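Local coordinates for protein similar to metal-dependent hydrolase (PDB 3ESH) that probably acts as a metal-dependent hydrolase of the metallo-beta-lactamase superfamily, on a substrate that has not been established, at residues A[202-205]-A[206-210]; A[213-216]-A[217-220]; A[226-229]-A[230-233]. All blocks are in the same frame, centred on the assembly; numbering follows the deposited sequence.

Contact 1. Residues A[202-205]-A[206-210]; sequences VHMG and DIFPT
Two successive backbone bonds, from the N-H of I207 to M204 O (3.1 Å) and from that of F208 to G205 O (3.2 Å), fold the chain into overlapping turns just past strand 199-203. The first has backbone angles close to those of a type II' beta turn, with G205 in the position where a positive phi (46°) is required. The turn presents D206, which is disposed with H110 and H185 in a way consistent with a metal site, as expected of the metallo-beta-lactamase fold, though no metal is modelled there; weak hydrogen bonds join D206 OD2 to H108 NE2 and D206 N to H189 NE2. The amide nitrogen of G205 sits 3.5 Å above the plane of the H203 imidazole, over its centre, and H203 ND1 is held by L248 O.

The remaining contacts are apolar. The selenomethionine M204 runs past I207 and F208 and bends at its last torsion (chi3 67°), which brings CE to within 3.3 Å of I207 CG2. Closer to the backbone, M204 CB meets F208 CB at 3.7 Å. F208 carries its ring on past M204 to pack against F247 and F249, while M204 reaches M236 and I237 of helix 226-242. The selenium makes a Met-aromatic contact with F208 at the ring edge: M204 SE lies 5.4 Å from the ring centroid, 78° off the normal, and 4.1 Å from F208 CD1.

Contact 2. Residues A[213-216]-A[217-220]; sequences HKNP and LWVT
N215 lays its CB over one face of the W218 indole, a CH-pi contact in which CB stands 3.9 Å from the centroid of the five-membered ring. The residues open and close a type I beta turn, N215 to W218, with an Asx turn built into its start. The W218 N-H binds N215 O at 2.8 Å, while the side chain of N215 takes the L217 N-H on OD1, also at 2.8 Å, so one residue grips two consecutive amides. A chi1 of -175° puts the N215 amide beside the carbonyl carbon and swings it forward over the turn to the L217 N-H; that second bond holds the amide plane 17° from the indole plane, and ND2 comes to 3.8 Å from W218 NE1. L217 CB packs against the same OD1, and its side chain also meets R147 of a second subunit.

Past the turn the chain doubles back beside H213. The H213 imidazole, stacked on F24, has both nitrogens occupied, by T210 OG1 and M23 O. The V219 side chain packs on S229 and K233 of helix 226-242, with V219 CG1 3.4 Å from P216 O. The edge of the H213 ring meets the returning backbone, CD2 lying 3.3 Å from W218 O in the ring plane.

Contact 3. Residues A[226-229]-A[230-233]; sequences PMQS and IREK
Q228 bends at chi2 (67°) as it leaves the helix, and E232, one turn on, folds at its own chi2 (-67°); the two bends turn the amide and the carboxylate to each other with their planes 22° apart. Q228 NE2 comes to 2.9 Å from E232 OE2, yet the N-H points poorly at that oxygen and the pair is not a hydrogen bond. NE2 instead donates to S182 O, and E232 OE1 forms a salt bridge with R235.

The i to i+4 ladder of an alpha-helix runs underneath, at the N-terminal end of helix 226-242. The N-H groups of I230, R231, E232 and K233 reach the carbonyls of P226, M227, Q228 and S229, from 2.9 Å for K233 N to S229 O up to 3.1 Å for R231 N to M227 O. Side chains drape over the same carbonyls: I230 CG1 lies 3.2 Å from P226 O, and K233 CG is equally near S229 O. M227, a selenomethionine, and I230 run side by side in the same direction, their ends CE and CD1 3.9 Å apart, and both pack on R147 of a second subunit. The extended R231 passes Q228 OE1 with its CD at 3.7 Å.

Outward, R231 NH1 makes a salt bridge to D136, in the helix 135-142 of a third subunit, whose E168 lies close to E232 OE2, a like-charge approach probably eased by R235 and R231. Inward, S229 OG binds D223 in the loop leading into the helix, and K233 NZ reaches back to H213 O and N215 O, tying this first part of helix 226-242 to the long loop that follows strand 199-203.

In the fold
The three contacts follow one another along the connection from strand 199-203 to helix 226-242, in series, neither nested nor crossed. Contact 1 closes the turn at the end of the strand, contact 2 closes a second turn in the loop, and contact 3 lies in the opening turns of the helix. Contacts 1 and 2 meet where F208 CE2 packs 3.4 Å from K214 N. The helix then folds back on both: K233 CD abuts I207 O, I207 CD1 abuts S229 OG, and I230 CG1 lies 3.5 Å from P216 O. The loop thus touches both the strand end and the helix, with D206 in the possible metal site and T220 beside it.

Contact 1. Residues A[202-205]-A[206-210]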
loop_
_atom_site.group_PDB
_atom_site.type_symbol
_atom_site.label_atom_id
_atom_site.label_comp_id
_atom_site.label_asym_id
_atom_site.label_seq_id
_atom_site.Cartn_x
_atom_site.Cartn_y
_atom_site.Cartn_z
ATOM N N VAL A 202 3.915 31.478 -2.859
ATOM C CA VAL A 202 3.658 30.100 -3.217
ATOM C C VAL A 202 2.686 29.988 -4.376
ATOM O O VAL A 202 1.769 30.792 -4.518
ATOM C CB VAL A 202 3.096 29.302 -2.019
ATOM C CG1 VAL A 202 1.734 29.845 -1.622
ATOM C CG2 VAL A 202 3.018 27.821 -2.367
ATOM N N HIS A 203 2.918 28.992 -5.220
ATOM C CA HIS A 203 2.054 28.720 -6.348
ATOM C C HIS A 203 1.631 27.275 -6.164
ATOM O O HIS A 203 2.440 26.367 -6.316
ATOM C CB HIS A 203 2.793 28.872 -7.675
ATOM C CG HIS A 203 1.980 28.447 -8.857
ATOM N ND1 HIS A 203 0.734 28.963 -9.122
ATOM C CD2 HIS A 203 2.224 27.524 -9.817
ATOM C CE1 HIS A 203 0.233 28.372 -10.195
ATOM N NE2 HIS A 203 1.117 27.498 -10.631
HETATM N N MSE A 204 0.365 27.066 -5.827
HETATM C CA MSE A 204 -0.149 25.723 -5.608
HETATM C C MSE A 204 -0.686 25.034 -6.863
HETATM O O MSE A 204 -1.439 24.065 -6.773
HETATM C CB MSE A 204 -1.193 25.756 -4.491
HETATM C CG MSE A 204 -0.518 25.786 -3.146
HETATM SE SE MSE A 204 -1.697 26.152 -1.727
HETATM C CE MSE A 204 -2.730 24.559 -1.811
ATOM N N GLY A 205 -0.271 25.519 -8.035
ATOM C CA GLY A 205 -0.723 24.908 -9.273
ATOM C C GLY A 205 -2.223 24.632 -9.332
ATOM O O GLY A 205 -3.018 25.390 -8.793
ATOM N N ASP A 206 -2.607 23.532 -9.977
ATOM C CA ASP A 206 -4.020 23.207 -10.120
ATOM C C ASP A 206 -4.700 22.625 -8.883
ATOM O O ASP A 206 -5.782 22.057 -8.968
ATOM C CB ASP A 206 -4.228 22.282 -11.322
ATOM C CG ASP A 206 -4.110 23.018 -12.642
ATOM O OD1 ASP A 206 -4.053 24.266 -12.624
ATOM O OD2 ASP A 206 -4.080 22.361 -13.706
ATOM N N ILE A 207 -4.058 22.780 -7.734
ATOM C CA ILE A 207 -4.616 22.309 -6.482
ATOM C C ILE A 207 -5.250 23.554 -5.820
ATOM O O ILE A 207 -5.922 23.465 -4.794
ATOM C CB ILE A 207 -3.505 21.631 -5.601
ATOM C CG1 ILE A 207 -3.987 20.261 -5.152
ATOM C CG2 ILE A 207 -3.179 22.458 -4.378
ATOM C CD1 ILE A 207 -4.462 19.391 -6.282
ATOM N N PHE A 208 -5.035 24.706 -6.454
ATOM C CA PHE A 208 -5.584 25.996 -6.039
ATOM C C PHE A 208 -5.517 26.839 -7.317
ATOM O O PHE A 208 -4.795 27.831 -7.385
ATOM C CB PHE A 208 -4.724 26.620 -4.935
ATOM C CG PHE A 208 -5.377 27.800 -4.236
ATOM C CD1 PHE A 208 -4.719 28.455 -3.195
ATOM C CD2 PHE A 208 -6.645 28.250 -4.609
ATOM C CE1 PHE A 208 -5.312 29.540 -2.533
ATOM C CE2 PHE A 208 -7.244 29.327 -3.956
ATOM C CZ PHE A 208 -6.573 29.974 -2.915
ATOM N N PRO A 209 -6.281 26.442 -8.351
ATOM C CA PRO A 209 -6.359 27.080 -9.672
ATOM C C PRO A 209 -6.603 28.580 -9.683
ATOM O O PRO A 209 -5.835 29.340 -10.270
ATOM C CB PRO A 209 -7.491 26.322 -10.364
ATOM C CG PRO A 209 -7.554 25.027 -9.639
ATOM C CD PRO A 209 -7.345 25.437 -8.217
ATOM N N THR A 210 -7.693 28.987 -9.052
ATOM C CA THR A 210 -8.075 30.391 -8.985
ATOM C C THR A 210 -8.481 30.748 -7.567
ATOM O O THR A 210 -8.644 29.871 -6.722
ATOM C CB THR A 210 -9.279 30.682 -9.904
ATOM O OG1 THR A 210 -10.459 30.066 -9.365
ATOM C CG2 THR A 210 -9.026 30.124 -11.289
#

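Contact 2. Residues A[213-216]-A[217-220]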
loop_
_atom_site.group_PDB
_atom_site.type_symbol
_atom_site.label_atom_id
_atom_site.label_comp_id
_atom_site.label_asym_id
_atom_site.label_seq_id
_atom_site.Cartn_x
_atom_site.Cartn_y
_atom_site.Cartn_z
ATOM N N HIS A 213 -11.199 28.897 -5.729
ATOM C CA HIS A 213 -11.002 27.547 -5.229
ATOM C C HIS A 213 -10.359 27.501 -3.839
ATOM O O HIS A 213 -9.817 26.475 -3.432
ATOM C CB HIS A 213 -10.150 26.731 -6.203
ATOM C CG HIS A 213 -10.815 26.477 -7.520
ATOM N ND1 HIS A 213 -10.800 27.390 -8.549
ATOM C CD2 HIS A 213 -11.540 25.421 -7.961
ATOM C CE1 HIS A 213 -11.487 26.908 -9.572
ATOM N NE2 HIS A 213 -11.943 25.718 -9.238
ATOM N N LYS A 214 -10.431 28.606 -3.110
ATOM C CA LYS A 214 -9.843 28.651 -1.785
ATOM C C LYS A 214 -10.438 27.629 -0.818
ATOM O O LYS A 214 -9.722 27.061 0.002
ATOM C CB LYS A 214 -9.972 30.042 -1.179
ATOM C CG LYS A 214 -9.150 30.186 0.059
ATOM C CD LYS A 214 -9.524 31.412 0.852
ATOM C CE LYS A 214 -8.885 31.354 2.220
ATOM N NZ LYS A 214 -9.480 32.371 3.133
ATOM N N ASN A 215 -11.745 27.399 -0.894
ATOM C CA ASN A 215 -12.370 26.414 -0.009
ATOM C C ASN A 215 -11.758 25.050 -0.358
ATOM O O ASN A 215 -11.841 24.597 -1.495
ATOM C CB ASN A 215 -13.880 26.372 -0.232
ATOM C CG ASN A 215 -14.592 25.454 0.751
ATOM O OD1 ASN A 215 -14.147 24.331 1.007
ATOM N ND2 ASN A 215 -15.715 25.928 1.300
ATOM N N PRO A 216 -11.151 24.374 0.623
ATOM C CA PRO A 216 -10.552 23.076 0.321
ATOM C C PRO A 216 -11.494 22.086 -0.367
ATOM O O PRO A 216 -11.041 21.238 -1.157
ATOM C CB PRO A 216 -10.050 22.602 1.685
ATOM C CG PRO A 216 -10.988 23.240 2.632
ATOM C CD PRO A 216 -11.142 24.635 2.070
ATOM N N LEU A 217 -12.791 22.195 -0.085
ATOM C CA LEU A 217 -13.774 21.299 -0.688
ATOM C C LEU A 217 -14.074 21.622 -2.156
ATOM O O LEU A 217 -14.682 20.819 -2.867
ATOM C CB LEU A 217 -15.073 21.329 0.107
ATOM C CG LEU A 217 -14.992 20.814 1.548
ATOM C CD1 LEU A 217 -16.357 20.912 2.210
ATOM C CD2 LEU A 217 -14.479 19.385 1.562
ATOM N N TRP A 218 -13.654 22.795 -2.611
ATOM C CA TRP A 218 -13.901 23.207 -3.983
ATOM C C TRP A 218 -12.752 22.800 -4.906
ATOM O O TRP A 218 -11.914 23.627 -5.258
ATOM C CB TRP A 218 -14.106 24.729 -4.044
ATOM C CG TRP A 218 -15.434 25.213 -3.484
ATOM C CD1 TRP A 218 -16.093 24.725 -2.389
ATOM C CD2 TRP A 218 -16.222 26.312 -3.966
ATOM N NE1 TRP A 218 -17.238 25.453 -2.160
ATOM C CE2 TRP A 218 -17.341 26.435 -3.111
ATOM C CE3 TRP A 218 -16.090 27.208 -5.030
ATOM C CZ2 TRP A 218 -18.316 27.411 -3.286
ATOM C CZ3 TRP A 218 -17.064 28.188 -5.208
ATOM C CH2 TRP A 218 -18.161 28.279 -4.335
ATOM N N VAL A 219 -12.713 21.523 -5.291
ATOM C CA VAL A 219 -11.670 21.030 -6.184
ATOM C C VAL A 219 -12.258 20.711 -7.558
ATOM O O VAL A 219 -13.440 20.385 -7.674
ATOM C CB VAL A 219 -10.984 19.764 -5.613
ATOM C CG1 VAL A 219 -10.360 20.075 -4.282
ATOM C CG2 VAL A 219 -11.989 18.624 -5.478
ATOM N N THR A 220 -11.443 20.807 -8.602
ATOM C CA THR A 220 -11.928 20.530 -9.949
ATOM C C THR A 220 -12.249 19.042 -10.117
ATOM O O THR A 220 -11.743 18.192 -9.368
ATOM C CB THR A 220 -10.889 20.903 -11.031
ATOM O OG1 THR A 220 -9.952 19.836 -11.181
ATOM C CG2 THR A 220 -10.149 22.173 -10.647
#

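Contact 3. Residues A[226-229]-A[230-233]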
loop_
_atom_site.group_PDB
_atom_site.type_symbol
_atom_site.label_atom_id
_atom_site.label_comp_id
_atom_site.label_asym_id
_atom_site.label_seq_id
_atom_site.Cartn_x
_atom_site.Cartn_y
_atom_site.Cartn_z
ATOM N N PRO A 226 -9.141 13.558 -5.882
ATOM C CA PRO A 226 -9.731 14.647 -5.092
ATOM C C PRO A 226 -9.534 14.538 -3.579
ATOM O O PRO A 226 -9.388 15.556 -2.912
ATOM C CB PRO A 226 -11.210 14.615 -5.504
ATOM C CG PRO A 226 -11.407 13.201 -6.000
ATOM C CD PRO A 226 -10.146 12.957 -6.773
HETATM N N MSE A 227 -9.512 13.329 -3.027
HETATM C CA MSE A 227 -9.336 13.208 -1.587
HETATM C C MSE A 227 -7.943 13.712 -1.154
HETATM O O MSE A 227 -7.781 14.256 -0.056
HETATM C CB MSE A 227 -9.531 11.755 -1.127
HETATM C CG MSE A 227 -10.917 11.180 -1.301
HETATM SE SE MSE A 227 -12.325 12.204 -0.387
HETATM C CE MSE A 227 -12.925 13.111 -1.870
ATOM N N GLN A 228 -6.944 13.526 -2.016
ATOM C CA GLN A 228 -5.592 13.977 -1.718
ATOM C C GLN A 228 -5.498 15.488 -1.930
ATOM O O GLN A 228 -4.733 16.167 -1.259
ATOM C CB GLN A 228 -4.581 13.234 -2.610
ATOM C CG GLN A 228 -3.127 13.733 -2.542
ATOM C CD GLN A 228 -2.476 13.488 -1.194
ATOM O OE1 GLN A 228 -2.873 12.581 -0.444
ATOM N NE2 GLN A 228 -1.451 14.276 -0.884
ATOM N N SER A 229 -6.283 15.998 -2.870
ATOM C CA SER A 229 -6.306 17.429 -3.151
ATOM C C SER A 229 -6.831 18.160 -1.926
ATOM O O SER A 229 -6.263 19.142 -1.487
ATOM C CB SER A 229 -7.215 17.730 -4.336
ATOM O OG SER A 229 -6.635 17.256 -5.524
ATOM N N ILE A 230 -7.936 17.670 -1.389
ATOM C CA ILE A 230 -8.531 18.265 -0.217
ATOM C C ILE A 230 -7.543 18.180 0.954
ATOM O O ILE A 230 -7.327 19.158 1.671
ATOM C CB ILE A 230 -9.846 17.546 0.128
ATOM C CG1 ILE A 230 -10.829 17.742 -1.031
ATOM C CG2 ILE A 230 -10.406 18.062 1.445
ATOM C CD1 ILE A 230 -12.039 16.843 -0.982
ATOM N N ARG A 231 -6.936 17.014 1.138
ATOM C CA ARG A 231 -5.981 16.835 2.212
ATOM C C ARG A 231 -4.905 17.908 2.154
ATOM O O ARG A 231 -4.618 18.557 3.150
ATOM C CB ARG A 231 -5.323 15.458 2.134
ATOM C CG ARG A 231 -4.267 15.196 3.212
ATOM C CD ARG A 231 -3.560 13.856 2.972
ATOM N NE ARG A 231 -2.444 13.640 3.883
ATOM C CZ ARG A 231 -2.540 13.060 5.080
ATOM N NH1 ARG A 231 -3.718 12.625 5.524
ATOM N NH2 ARG A 231 -1.456 12.910 5.839
ATOM N N GLU A 232 -4.312 18.104 0.983
ATOM C CA GLU A 232 -3.246 19.100 0.818
ATOM C C GLU A 232 -3.740 20.528 1.044
ATOM O O GLU A 232 -3.093 21.309 1.742
ATOM C CB GLU A 232 -2.613 18.990 -0.575
ATOM C CG GLU A 232 -1.955 17.663 -0.851
ATOM C CD GLU A 232 -0.728 17.426 0.011
ATOM O OE1 GLU A 232 0.266 18.172 -0.130
ATOM O OE2 GLU A 232 -0.757 16.494 0.829
ATOM N N LYS A 233 -4.873 20.869 0.444
ATOM C CA LYS A 233 -5.449 22.200 0.596
ATOM C C LYS A 233 -5.823 22.478 2.050
ATOM O O LYS A 233 -5.585 23.577 2.550
ATOM C CB LYS A 233 -6.696 22.346 -0.291
ATOM C CG LYS A 233 -6.397 22.336 -1.790
ATOM C CD LYS A 233 -7.662 22.391 -2.626
ATOM C CE LYS A 233 -8.335 23.733 -2.528
ATOM N NZ LYS A 233 -9.589 23.733 -3.331
#